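Long-range contact in cutm, flavoprotein of carbon monoxide dehydrogenase (Hydrogenophaga pseudoflava, PDB 1FFV), which binds FAD as the flavoprotein subunit of carbon monoxide dehydrogenase and probably passes electrons from the oxidation of carbon monoxide to an external acceptor: residues P121-E133 with H211-R225. Sequence-based numbering, arbitrary orientation.
Sequences PGNDHPALSIAVE and HIRIALTNVAPTALR. With FAD (flavin-adenine dinucleotide), chain J.
Ala127 and Ala215 bring helix 125-131 down onto strand 211-217: their CB atoms meet at 3.8 Å, and the Ala215 methyl also lies 3.3 Å from Ala127 O. Ala223, on the hairpin's return, sets its CB against Pro126 CB (3.6 Å), while Ile130 holds its CB over Ala215 and turns CG2, anti to its own backbone N, onto Arg225 CB. With such small side chains the axes close to 7.2 Å and run nearly antiparallel, at 174°. At the helix's far end, Glu133, the positive-phi residue of the Schellman motif, puts OE1 on Arg213 NH2 in a 2.8 Å salt bridge. The bond is bent: the nitrogen comes from above the carboxylate plane, and the two flat groups stand 62° apart. Arg213 CB and CG lie beside Ala131 O, and the bend at chi2 (-24°) then turns the rest of the chain away from that oxygen, its NE passing Glu133 CG; NH1 bonds to Ile212 O within the guanidinium plane. A methionine in place of Arg213 would probably leave the Glu133 carboxylate without its charged mate and Ile212 O without this donor. Water 2 links Glu133 OE2, Ala131 O and His211 NE2. The helix thus joins the FAD-binding part of the chain to the antiparallel sheet of the CO dehydrogenase flavoprotein C-terminal domain, strand 196-205 also touching Ala131. Near its N-terminal end, water 1 bridges Asn123 O, Ala127 N and Thr217 OG1, the hydroxyl also bonding to Tyr183. Asp124 grips the flavin edge twice, N to FAD O2 (2.9 Å) and OD2 to FAD N3 (2.8 Å); Lys185 and Tyr183 hold its carboxylate from the sheet side.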
ATOM      1  N   PRO C 121     -42.462   6.231 -28.685  1.00 30.61           N
ATOM      2  CA  PRO C 121     -43.841   6.389 -28.191  1.00 30.02           C
ATOM      3  C   PRO C 121     -43.799   6.680 -26.689  1.00 29.55           C
ATOM      4  O   PRO C 121     -44.721   7.247 -26.124  1.00 29.68           O
ATOM      5  CB  PRO C 121     -44.460   5.006 -28.427  1.00 30.20           C
ATOM      6  CG  PRO C 121     -43.607   4.392 -29.479  1.00 30.67           C
ATOM      7  CD  PRO C 121     -42.227   4.861 -29.177  1.00 29.87           C
ATOM      8  N   GLY C 122     -42.720   6.253 -26.050  1.00 28.63           N
ATOM      9  CA  GLY C 122     -42.568   6.471 -24.630  1.00 28.40           C
ATOM     10  C   GLY C 122     -42.268   7.907 -24.242  1.00 27.93           C
ATOM     11  O   GLY C 122     -42.523   8.295 -23.107  1.00 28.27           O
ATOM     12  N   ASN C 123     -41.696   8.684 -25.160  1.00 27.21           N
ATOM     13  CA  ASN C 123     -41.360  10.082 -24.891  1.00 26.13           C
ATOM     14  C   ASN C 123     -42.611  10.965 -24.733  1.00 25.82           C
ATOM     15  O   ASN C 123     -43.684  10.635 -25.246  1.00 25.22           O
ATOM     16  CB  ASN C 123     -40.438  10.621 -25.988  1.00 26.25           C
ATOM     17  CG  ASN C 123     -38.984  10.162 -25.829  1.00 26.12           C
ATOM     18  OD1 ASN C 123     -38.135  10.616 -26.589  1.00 27.20           O
ATOM     19  ND2 ASN C 123     -38.696   9.306 -24.856  1.00 24.71           N
ATOM     20  N   ASP C 124     -42.469  12.084 -24.025  1.00 25.48           N
ATOM     21  CA  ASP C 124     -43.593  12.988 -23.764  1.00 25.62           C
ATOM     22  C   ASP C 124     -43.839  14.104 -24.780  1.00 25.94           C
ATOM     23  O   ASP C 124     -44.991  14.442 -25.069  1.00 26.02           O
ATOM     24  CB  ASP C 124     -43.462  13.600 -22.367  1.00 25.34           C
ATOM     25  CG  ASP C 124     -43.427  12.550 -21.267  1.00 25.66           C
ATOM     26  OD1 ASP C 124     -44.418  11.816 -21.088  1.00 25.10           O
ATOM     27  OD2 ASP C 124     -42.398  12.457 -20.574  1.00 26.00           O
ATOM     28  N   HIS C 125     -42.772  14.680 -25.324  1.00 25.80           N
ATOM     29  CA  HIS C 125     -42.930  15.766 -26.282  1.00 25.94           C
ATOM     30  C   HIS C 125     -43.746  15.444 -27.518  1.00 25.88           C
ATOM     31  O   HIS C 125     -44.395  16.335 -28.059  1.00 26.39           O
ATOM     32  CB  HIS C 125     -41.586  16.385 -26.657  1.00 25.74           C
ATOM     33  CG  HIS C 125     -41.059  17.312 -25.614  1.00 26.32           C
ATOM     34  ND1 HIS C 125     -41.737  18.448 -25.225  1.00 26.49           N
ATOM     35  CD2 HIS C 125     -39.952  17.252 -24.840  1.00 26.60           C
ATOM     36  CE1 HIS C 125     -41.071  19.047 -24.256  1.00 26.39           C
ATOM     37  NE2 HIS C 125     -39.984  18.342 -24.003  1.00 27.09           N
ATOM     38  N   PRO C 126     -43.685  14.194 -28.023  1.00 25.53           N
ATOM     39  CA  PRO C 126     -44.504  13.929 -29.210  1.00 25.22           C
ATOM     40  C   PRO C 126     -45.987  14.285 -28.965  1.00 25.30           C
ATOM     41  O   PRO C 126     -46.548  15.111 -29.685  1.00 25.99           O
ATOM     42  CB  PRO C 126     -44.280  12.435 -29.443  1.00 24.90           C
ATOM     43  CG  PRO C 126     -42.839  12.275 -29.052  1.00 24.72           C
ATOM     44  CD  PRO C 126     -42.755  13.074 -27.769  1.00 24.69           C
ATOM     45  N   ALA C 127     -46.599  13.732 -27.919  1.00 25.07           N
ATOM     46  CA  ALA C 127     -48.004  14.040 -27.630  1.00 25.20           C
ATOM     47  C   ALA C 127     -48.183  15.524 -27.308  1.00 25.20           C
ATOM     48  O   ALA C 127     -49.133  16.151 -27.767  1.00 25.41           O
ATOM     49  CB  ALA C 127     -48.534  13.181 -26.481  1.00 24.93           C
ATOM     50  N   LEU C 128     -47.255  16.080 -26.537  1.00 25.04           N
ATOM     51  CA  LEU C 128     -47.309  17.485 -26.174  1.00 25.28           C
ATOM     52  C   LEU C 128     -47.286  18.390 -27.398  1.00 25.56           C
ATOM     53  O   LEU C 128     -48.044  19.367 -27.472  1.00 26.02           O
ATOM     54  CB  LEU C 128     -46.147  17.836 -25.245  1.00 25.46           C
ATOM     55  CG  LEU C 128     -46.250  17.297 -23.812  1.00 25.13           C
ATOM     56  CD1 LEU C 128     -44.926  17.472 -23.097  1.00 24.76           C
ATOM     57  CD2 LEU C 128     -47.370  18.019 -23.075  1.00 24.43           C
ATOM     58  N   SER C 129     -46.443  18.054 -28.369  1.00 25.29           N
ATOM     59  CA  SER C 129     -46.326  18.861 -29.575  1.00 25.44           C
ATOM     60  C   SER C 129     -47.611  18.847 -30.394  1.00 25.61           C
ATOM     61  O   SER C 129     -47.948  19.837 -31.041  1.00 25.46           O
ATOM     62  CB  SER C 129     -45.135  18.409 -30.425  1.00 25.67           C
ATOM     63  OG  SER C 129     -45.345  17.124 -30.977  1.00 26.51           O
ATOM     64  N   ILE C 130     -48.323  17.725 -30.358  1.00 25.96           N
ATOM     65  CA  ILE C 130     -49.586  17.587 -31.075  1.00 25.85           C
ATOM     66  C   ILE C 130     -50.655  18.440 -30.378  1.00 26.31           C
ATOM     67  O   ILE C 130     -51.363  19.216 -31.021  1.00 26.55           O
ATOM     68  CB  ILE C 130     -50.023  16.104 -31.134  1.00 25.87           C
ATOM     69  CG1 ILE C 130     -49.008  15.300 -31.956  1.00 25.66           C
ATOM     70  CG2 ILE C 130     -51.431  15.970 -31.710  1.00 25.61           C
ATOM     71  CD1 ILE C 130     -49.281  13.808 -32.021  1.00 25.28           C
ATOM     72  N   ALA C 131     -50.730  18.342 -29.056  1.00 26.06           N
ATOM     73  CA  ALA C 131     -51.704  19.112 -28.298  1.00 26.30           C
ATOM     74  C   ALA C 131     -51.560  20.632 -28.485  1.00 26.45           C
ATOM     75  O   ALA C 131     -52.563  21.349 -28.552  1.00 26.42           O
ATOM     76  CB  ALA C 131     -51.619  18.751 -26.825  1.00 25.94           C
ATOM     77  N   VAL C 132     -50.322  21.121 -28.549  1.00 26.59           N
ATOM     78  CA  VAL C 132     -50.073  22.557 -28.721  1.00 26.78           C
ATOM     79  C   VAL C 132     -50.042  22.997 -30.188  1.00 26.87           C
ATOM     80  O   VAL C 132     -49.863  24.175 -30.484  1.00 26.56           O
ATOM     81  CB  VAL C 132     -48.766  23.021 -28.007  1.00 27.15           C
ATOM     82  CG1 VAL C 132     -48.861  22.760 -26.506  1.00 26.65           C
ATOM     83  CG2 VAL C 132     -47.541  22.326 -28.603  1.00 26.54           C
ATOM     84  N   GLU C 133     -50.201  22.033 -31.094  1.00 27.44           N
ATOM     85  CA  GLU C 133     -50.232  22.275 -32.539  1.00 28.09           C
ATOM     86  C   GLU C 133     -48.921  22.809 -33.098  1.00 28.04           C
ATOM     87  O   GLU C 133     -48.907  23.655 -33.997  1.00 28.31           O
ATOM     88  CB  GLU C 133     -51.384  23.223 -32.894  1.00 28.61           C
ATOM     89  CG  GLU C 133     -52.752  22.697 -32.525  1.00 29.36           C
ATOM     90  CD  GLU C 133     -53.854  23.697 -32.818  1.00 30.53           C
ATOM     91  OE1 GLU C 133     -54.322  23.754 -33.972  1.00 31.20           O
ATOM     92  OE2 GLU C 133     -54.256  24.432 -31.899  1.00 30.94           O
ATOM     93  N   HIS C 211     -62.598  24.880 -28.309  1.00 34.38           N
ATOM     94  CA  HIS C 211     -61.364  24.408 -28.935  1.00 33.11           C
ATOM     95  C   HIS C 211     -60.843  23.199 -28.156  1.00 32.44           C
ATOM     96  O   HIS C 211     -60.812  23.220 -26.923  1.00 32.34           O
ATOM     97  CB  HIS C 211     -60.321  25.530 -28.944  1.00 32.76           C
ATOM     98  CG  HIS C 211     -58.940  25.079 -29.311  1.00 32.23           C
ATOM     99  ND1 HIS C 211     -58.528  24.929 -30.618  1.00 31.84           N
ATOM    100  CD2 HIS C 211     -57.875  24.754 -28.542  1.00 31.91           C
ATOM    101  CE1 HIS C 211     -57.270  24.530 -30.637  1.00 31.78           C
ATOM    102  NE2 HIS C 211     -56.851  24.416 -29.390  1.00 31.79           N
ATOM    103  N   ILE C 212     -60.406  22.159 -28.867  1.00 31.27           N
ATOM    104  CA  ILE C 212     -59.913  20.963 -28.194  1.00 30.28           C
ATOM    105  C   ILE C 212     -58.861  20.144 -28.960  1.00 29.88           C
ATOM    106  O   ILE C 212     -59.013  19.851 -30.147  1.00 29.25           O
ATOM    107  CB  ILE C 212     -61.110  20.044 -27.773  1.00 29.96           C
ATOM    108  CG1 ILE C 212     -60.629  18.874 -26.907  1.00 29.74           C
ATOM    109  CG2 ILE C 212     -61.860  19.547 -28.999  1.00 29.77           C
ATOM    110  CD1 ILE C 212     -60.058  19.289 -25.567  1.00 29.25           C
ATOM    111  N   ARG C 213     -57.776  19.815 -28.260  1.00 29.69           N
ATOM    112  CA  ARG C 213     -56.682  19.003 -28.790  1.00 29.37           C
ATOM    113  C   ARG C 213     -56.413  17.925 -27.755  1.00 29.37           C
ATOM    114  O   ARG C 213     -56.108  18.239 -26.602  1.00 29.54           O
ATOM    115  CB  ARG C 213     -55.387  19.806 -28.947  1.00 29.48           C
ATOM    116  CG  ARG C 213     -55.125  20.450 -30.306  1.00 29.45           C
ATOM    117  CD  ARG C 213     -55.823  19.790 -31.476  1.00 29.71           C
ATOM    118  NE  ARG C 213     -55.806  20.695 -32.623  1.00 29.16           N
ATOM    119  CZ  ARG C 213     -56.871  21.353 -33.082  1.00 29.39           C
ATOM    120  NH1 ARG C 213     -58.058  21.193 -32.507  1.00 28.48           N
ATOM    121  NH2 ARG C 213     -56.729  22.239 -34.062  1.00 29.07           N
ATOM    122  N   ILE C 214     -56.516  16.662 -28.166  1.00 28.75           N
ATOM    123  CA  ILE C 214     -56.266  15.540 -27.269  1.00 28.10           C
ATOM    124  C   ILE C 214     -55.208  14.632 -27.890  1.00 28.26           C
ATOM    125  O   ILE C 214     -55.354  14.202 -29.034  1.00 28.21           O
ATOM    126  CB  ILE C 214     -57.551  14.708 -27.018  1.00 27.88           C
ATOM    127  CG1 ILE C 214     -58.654  15.587 -26.423  1.00 27.40           C
ATOM    128  CG2 ILE C 214     -57.252  13.552 -26.076  1.00 27.02           C
ATOM    129  CD1 ILE C 214     -60.003  14.905 -26.327  1.00 26.93           C
ATOM    130  N   ALA C 215     -54.146  14.348 -27.135  1.00 28.30           N
ATOM    131  CA  ALA C 215     -53.063  13.489 -27.606  1.00 28.21           C
ATOM    132  C   ALA C 215     -52.678  12.455 -26.541  1.00 28.66           C
ATOM    133  O   ALA C 215     -52.696  12.744 -25.338  1.00 28.35           O
ATOM    134  CB  ALA C 215     -51.862  14.322 -28.029  1.00 27.96           C
ATOM    135  N   LEU C 216     -52.284  11.265 -27.003  1.00 28.79           N
ATOM    136  CA  LEU C 216     -51.959  10.146 -26.126  1.00 28.42           C
ATOM    137  C   LEU C 216     -50.512   9.651 -26.162  1.00 28.69           C
ATOM    138  O   LEU C 216     -49.969   9.374 -27.238  1.00 28.83           O
ATOM    139  CB  LEU C 216     -52.890   8.982 -26.472  1.00 28.37           C
ATOM    140  CG  LEU C 216     -54.380   9.297 -26.633  1.00 27.98           C
ATOM    141  CD1 LEU C 216     -55.135   8.047 -27.041  1.00 27.24           C
ATOM    142  CD2 LEU C 216     -54.933   9.865 -25.336  1.00 27.52           C
ATOM    143  N   THR C 217     -49.930   9.464 -24.972  1.00 28.52           N
ATOM    144  CA  THR C 217     -48.553   8.995 -24.824  1.00 28.38           C
ATOM    145  C   THR C 217     -48.422   7.521 -24.438  1.00 28.21           C
ATOM    146  O   THR C 217     -49.087   7.044 -23.524  1.00 28.07           O
ATOM    147  CB  THR C 217     -47.788   9.814 -23.753  1.00 28.95           C
ATOM    148  OG1 THR C 217     -47.747  11.192 -24.133  1.00 28.94           O
ATOM    149  CG2 THR C 217     -46.347   9.293 -23.579  1.00 28.21           C
ATOM    150  N   ASN C 218     -47.518   6.834 -25.131  1.00 28.55           N
ATOM    151  CA  ASN C 218     -47.181   5.428 -24.917  1.00 29.12           C
ATOM    152  C   ASN C 218     -48.294   4.379 -24.951  1.00 29.45           C
ATOM    153  O   ASN C 218     -48.217   3.363 -24.253  1.00 29.20           O
ATOM    154  CB  ASN C 218     -46.362   5.275 -23.627  1.00 29.92           C
ATOM    155  CG  ASN C 218     -45.251   4.235 -23.761  1.00 30.84           C
ATOM    156  OD1 ASN C 218     -44.977   3.767 -24.867  1.00 31.06           O
ATOM    157  ND2 ASN C 218     -44.609   3.882 -22.650  1.00 30.28           N
ATOM    158  N   VAL C 219     -49.295   4.588 -25.803  1.00 29.32           N
ATOM    159  CA  VAL C 219     -50.403   3.639 -25.908  1.00 28.71           C
ATOM    160  C   VAL C 219     -50.616   3.126 -27.332  1.00 28.53           C
ATOM    161  O   VAL C 219     -51.669   2.585 -27.660  1.00 28.18           O
ATOM    162  CB  VAL C 219     -51.711   4.233 -25.328  1.00 28.28           C
ATOM    163  CG1 VAL C 219     -51.574   4.407 -23.830  1.00 28.01           C
ATOM    164  CG2 VAL C 219     -52.033   5.554 -25.978  1.00 27.90           C
ATOM    165  N   ALA C 220     -49.577   3.268 -28.150  1.00 28.85           N
ATOM    166  CA  ALA C 220     -49.568   2.833 -29.549  1.00 29.31           C
ATOM    167  C   ALA C 220     -48.121   2.952 -30.031  1.00 29.81           C
ATOM    168  O   ALA C 220     -47.270   3.465 -29.303  1.00 30.24           O
ATOM    169  CB  ALA C 220     -50.476   3.714 -30.388  1.00 28.46           C
ATOM    170  N   PRO C 221     -47.811   2.464 -31.247  1.00 30.15           N
ATOM    171  CA  PRO C 221     -46.433   2.563 -31.742  1.00 30.31           C
ATOM    172  C   PRO C 221     -45.928   4.003 -31.912  1.00 30.74           C
ATOM    173  O   PRO C 221     -44.730   4.228 -32.120  1.00 30.94           O
ATOM    174  CB  PRO C 221     -46.503   1.828 -33.080  1.00 30.47           C
ATOM    175  CG  PRO C 221     -47.570   0.791 -32.846  1.00 30.35           C
ATOM    176  CD  PRO C 221     -48.625   1.604 -32.130  1.00 30.52           C
ATOM    177  N   THR C 222     -46.841   4.969 -31.808  1.00 30.50           N
ATOM    178  CA  THR C 222     -46.520   6.389 -31.942  1.00 30.27           C
ATOM    179  C   THR C 222     -47.451   7.178 -31.033  1.00 30.07           C
ATOM    180  O   THR C 222     -48.441   6.640 -30.532  1.00 29.84           O
ATOM    181  CB  THR C 222     -46.796   6.914 -33.386  1.00 30.50           C
ATOM    182  OG1 THR C 222     -48.207   6.865 -33.667  1.00 30.58           O
ATOM    183  CG2 THR C 222     -46.072   6.075 -34.415  1.00 30.77           C
ATOM    184  N   ALA C 223     -47.134   8.452 -30.829  1.00 29.58           N
ATOM    185  CA  ALA C 223     -47.992   9.314 -30.037  1.00 29.58           C
ATOM    186  C   ALA C 223     -49.226   9.471 -30.916  1.00 29.95           C
ATOM    187  O   ALA C 223     -49.117   9.489 -32.145  1.00 29.80           O
ATOM    188  CB  ALA C 223     -47.331  10.653 -29.816  1.00 29.18           C
ATOM    189  N   LEU C 224     -50.398   9.595 -30.308  1.00 30.21           N
ATOM    190  CA  LEU C 224     -51.607   9.705 -31.103  1.00 30.27           C
ATOM    191  C   LEU C 224     -52.505  10.877 -30.775  1.00 30.61           C
ATOM    192  O   LEU C 224     -52.710  11.216 -29.606  1.00 30.65           O
ATOM    193  CB  LEU C 224     -52.450   8.436 -30.958  1.00 30.36           C
ATOM    194  CG  LEU C 224     -51.885   7.047 -31.253  1.00 30.81           C
ATOM    195  CD1 LEU C 224     -52.980   6.026 -30.992  1.00 30.29           C
ATOM    196  CD2 LEU C 224     -51.396   6.938 -32.697  1.00 30.86           C
ATOM    197  N   ARG C 225     -53.043  11.494 -31.824  1.00 30.78           N
ATOM    198  CA  ARG C 225     -54.007  12.569 -31.645  1.00 30.57           C
ATOM    199  C   ARG C 225     -55.329  11.808 -31.589  1.00 30.30           C
ATOM    200  O   ARG C 225     -55.488  10.788 -32.270  1.00 29.91           O
ATOM    201  CB  ARG C 225     -54.018  13.518 -32.837  1.00 30.54           C
ATOM    202  CG  ARG C 225     -55.047  14.617 -32.691  1.00 31.11           C
ATOM    203  CD  ARG C 225     -55.038  15.556 -33.870  1.00 31.51           C
ATOM    204  NE  ARG C 225     -56.050  16.601 -33.727  1.00 31.78           N
ATOM    205  CZ  ARG C 225     -56.405  17.436 -34.697  1.00 31.67           C
ATOM    206  NH1 ARG C 225     -55.831  17.350 -35.892  1.00 31.25           N
ATOM    207  NH2 ARG C 225     -57.326  18.365 -34.468  1.00 31.52           N
TER
HETATM  208  PA  FAD J1922     -30.171  12.258 -28.565  1.00 29.21           P
HETATM  209  O1A FAD J1922     -29.069  12.719 -29.426  1.00 29.41           O
HETATM  210  O2A FAD J1922     -29.914  11.370 -27.573  1.00 30.00           O
HETATM  211  O5B FAD J1922     -31.102  11.623 -29.544  1.00 29.44           O
HETATM  212  C5B FAD J1922     -31.583  12.353 -30.655  1.00 30.73           C
HETATM  213  C4B FAD J1922     -32.113  11.353 -31.674  1.00 30.24           C
HETATM  214  O4B FAD J1922     -32.804  12.200 -32.643  1.00 29.94           O
HETATM  215  C3B FAD J1922     -31.091  10.687 -32.556  1.00 30.34           C
HETATM  216  O3B FAD J1922     -31.565   9.695 -33.394  1.00 29.91           O
HETATM  217  C2B FAD J1922     -30.505  11.918 -33.212  1.00 29.66           C
HETATM  218  O2B FAD J1922     -29.701  11.567 -34.286  1.00 30.02           O
HETATM  219  C1B FAD J1922     -31.746  12.657 -33.604  1.00 29.68           C
HETATM  220  N9A FAD J1922     -31.741  14.095 -33.402  1.00 29.29           N
HETATM  221  C8A FAD J1922     -31.449  14.778 -32.249  1.00 28.92           C
HETATM  222  N7A FAD J1922     -31.541  16.097 -32.394  1.00 29.07           N
HETATM  223  C5A FAD J1922     -31.904  16.277 -33.704  1.00 28.88           C
HETATM  224  C6A FAD J1922     -32.176  17.481 -34.476  1.00 28.68           C
HETATM  225  N6A FAD J1922     -32.096  18.695 -34.003  1.00 28.45           N
HETATM  226  N1A FAD J1922     -32.518  17.249 -35.775  1.00 29.19           N
HETATM  227  C2A FAD J1922     -32.615  16.009 -36.305  1.00 28.87           C
HETATM  228  N3A FAD J1922     -32.392  14.857 -35.677  1.00 29.60           N
HETATM  229  C4A FAD J1922     -32.044  15.039 -34.370  1.00 29.04           C
HETATM  230  N1  FAD J1922     -37.893  11.337 -22.256  1.00 29.93           N
HETATM  231  C2  FAD J1922     -39.176  11.601 -22.053  1.00 29.80           C
HETATM  232  O2  FAD J1922     -39.832  12.143 -22.879  1.00 30.34           O
HETATM  233  N3  FAD J1922     -39.846  11.258 -20.854  1.00 29.58           N
HETATM  234  C4  FAD J1922     -39.195  10.628 -19.828  1.00 29.96           C
HETATM  235  O4  FAD J1922     -39.803  10.354 -18.813  1.00 30.70           O
HETATM  236  C4X FAD J1922     -37.788  10.326 -20.035  1.00 30.09           C
HETATM  237  N5  FAD J1922     -37.102   9.710 -19.069  1.00 29.50           N
HETATM  238  C5X FAD J1922     -35.789   9.449 -19.307  1.00 29.49           C
HETATM  239  C6  FAD J1922     -35.085   8.804 -18.290  1.00 28.92           C
HETATM  240  C7  FAD J1922     -33.769   8.497 -18.424  1.00 29.44           C
HETATM  241  C7M FAD J1922     -33.036   7.795 -17.306  1.00 29.82           C
HETATM  242  C8  FAD J1922     -33.065   8.840 -19.631  1.00 29.34           C
HETATM  243  C8M FAD J1922     -31.603   8.507 -19.807  1.00 28.68           C
HETATM  244  C9  FAD J1922     -33.754   9.494 -20.664  1.00 29.43           C
HETATM  245  C9A FAD J1922     -35.101   9.797 -20.505  1.00 29.73           C
HETATM  246  N10 FAD J1922     -35.861  10.455 -21.514  1.00 29.77           N
HETATM  247  C10 FAD J1922     -37.165  10.717 -21.300  1.00 29.94           C
HETATM  248  C1' FAD J1922     -35.179  10.868 -22.785  1.00 30.05           C
HETATM  249  C2' FAD J1922     -34.635  12.342 -23.083  1.00 30.24           C
HETATM  250  O2' FAD J1922     -35.891  12.773 -22.631  1.00 30.18           O
HETATM  251  C3' FAD J1922     -34.267  11.738 -24.424  1.00 31.08           C
HETATM  252  O3' FAD J1922     -33.165  12.382 -23.745  1.00 31.07           O
HETATM  253  C4' FAD J1922     -33.782  12.609 -25.562  1.00 30.88           C
HETATM  254  O4' FAD J1922     -34.883  11.720 -25.941  1.00 30.48           O
HETATM  255  C5' FAD J1922     -33.280  12.137 -26.932  1.00 30.09           C
HETATM  256  O5' FAD J1922     -33.019  13.723 -26.814  1.00 29.13           O
HETATM  257  P   FAD J1922     -31.547  14.138 -26.865  1.00 28.06           P
HETATM  258  O1P FAD J1922     -31.600  15.683 -26.884  1.00 28.43           O
HETATM  259  O2P FAD J1922     -30.785  13.636 -25.824  1.00 29.20           O
HETATM  260  O3P FAD J1922     -30.967  13.561 -28.089  1.00 29.34           O
HETATM  261  O   HOH W   1     -46.033  11.445 -26.356  1.00 28.52           O
HETATM  262  O   HOH W   2     -53.915  24.031 -29.247  1.00 19.32           O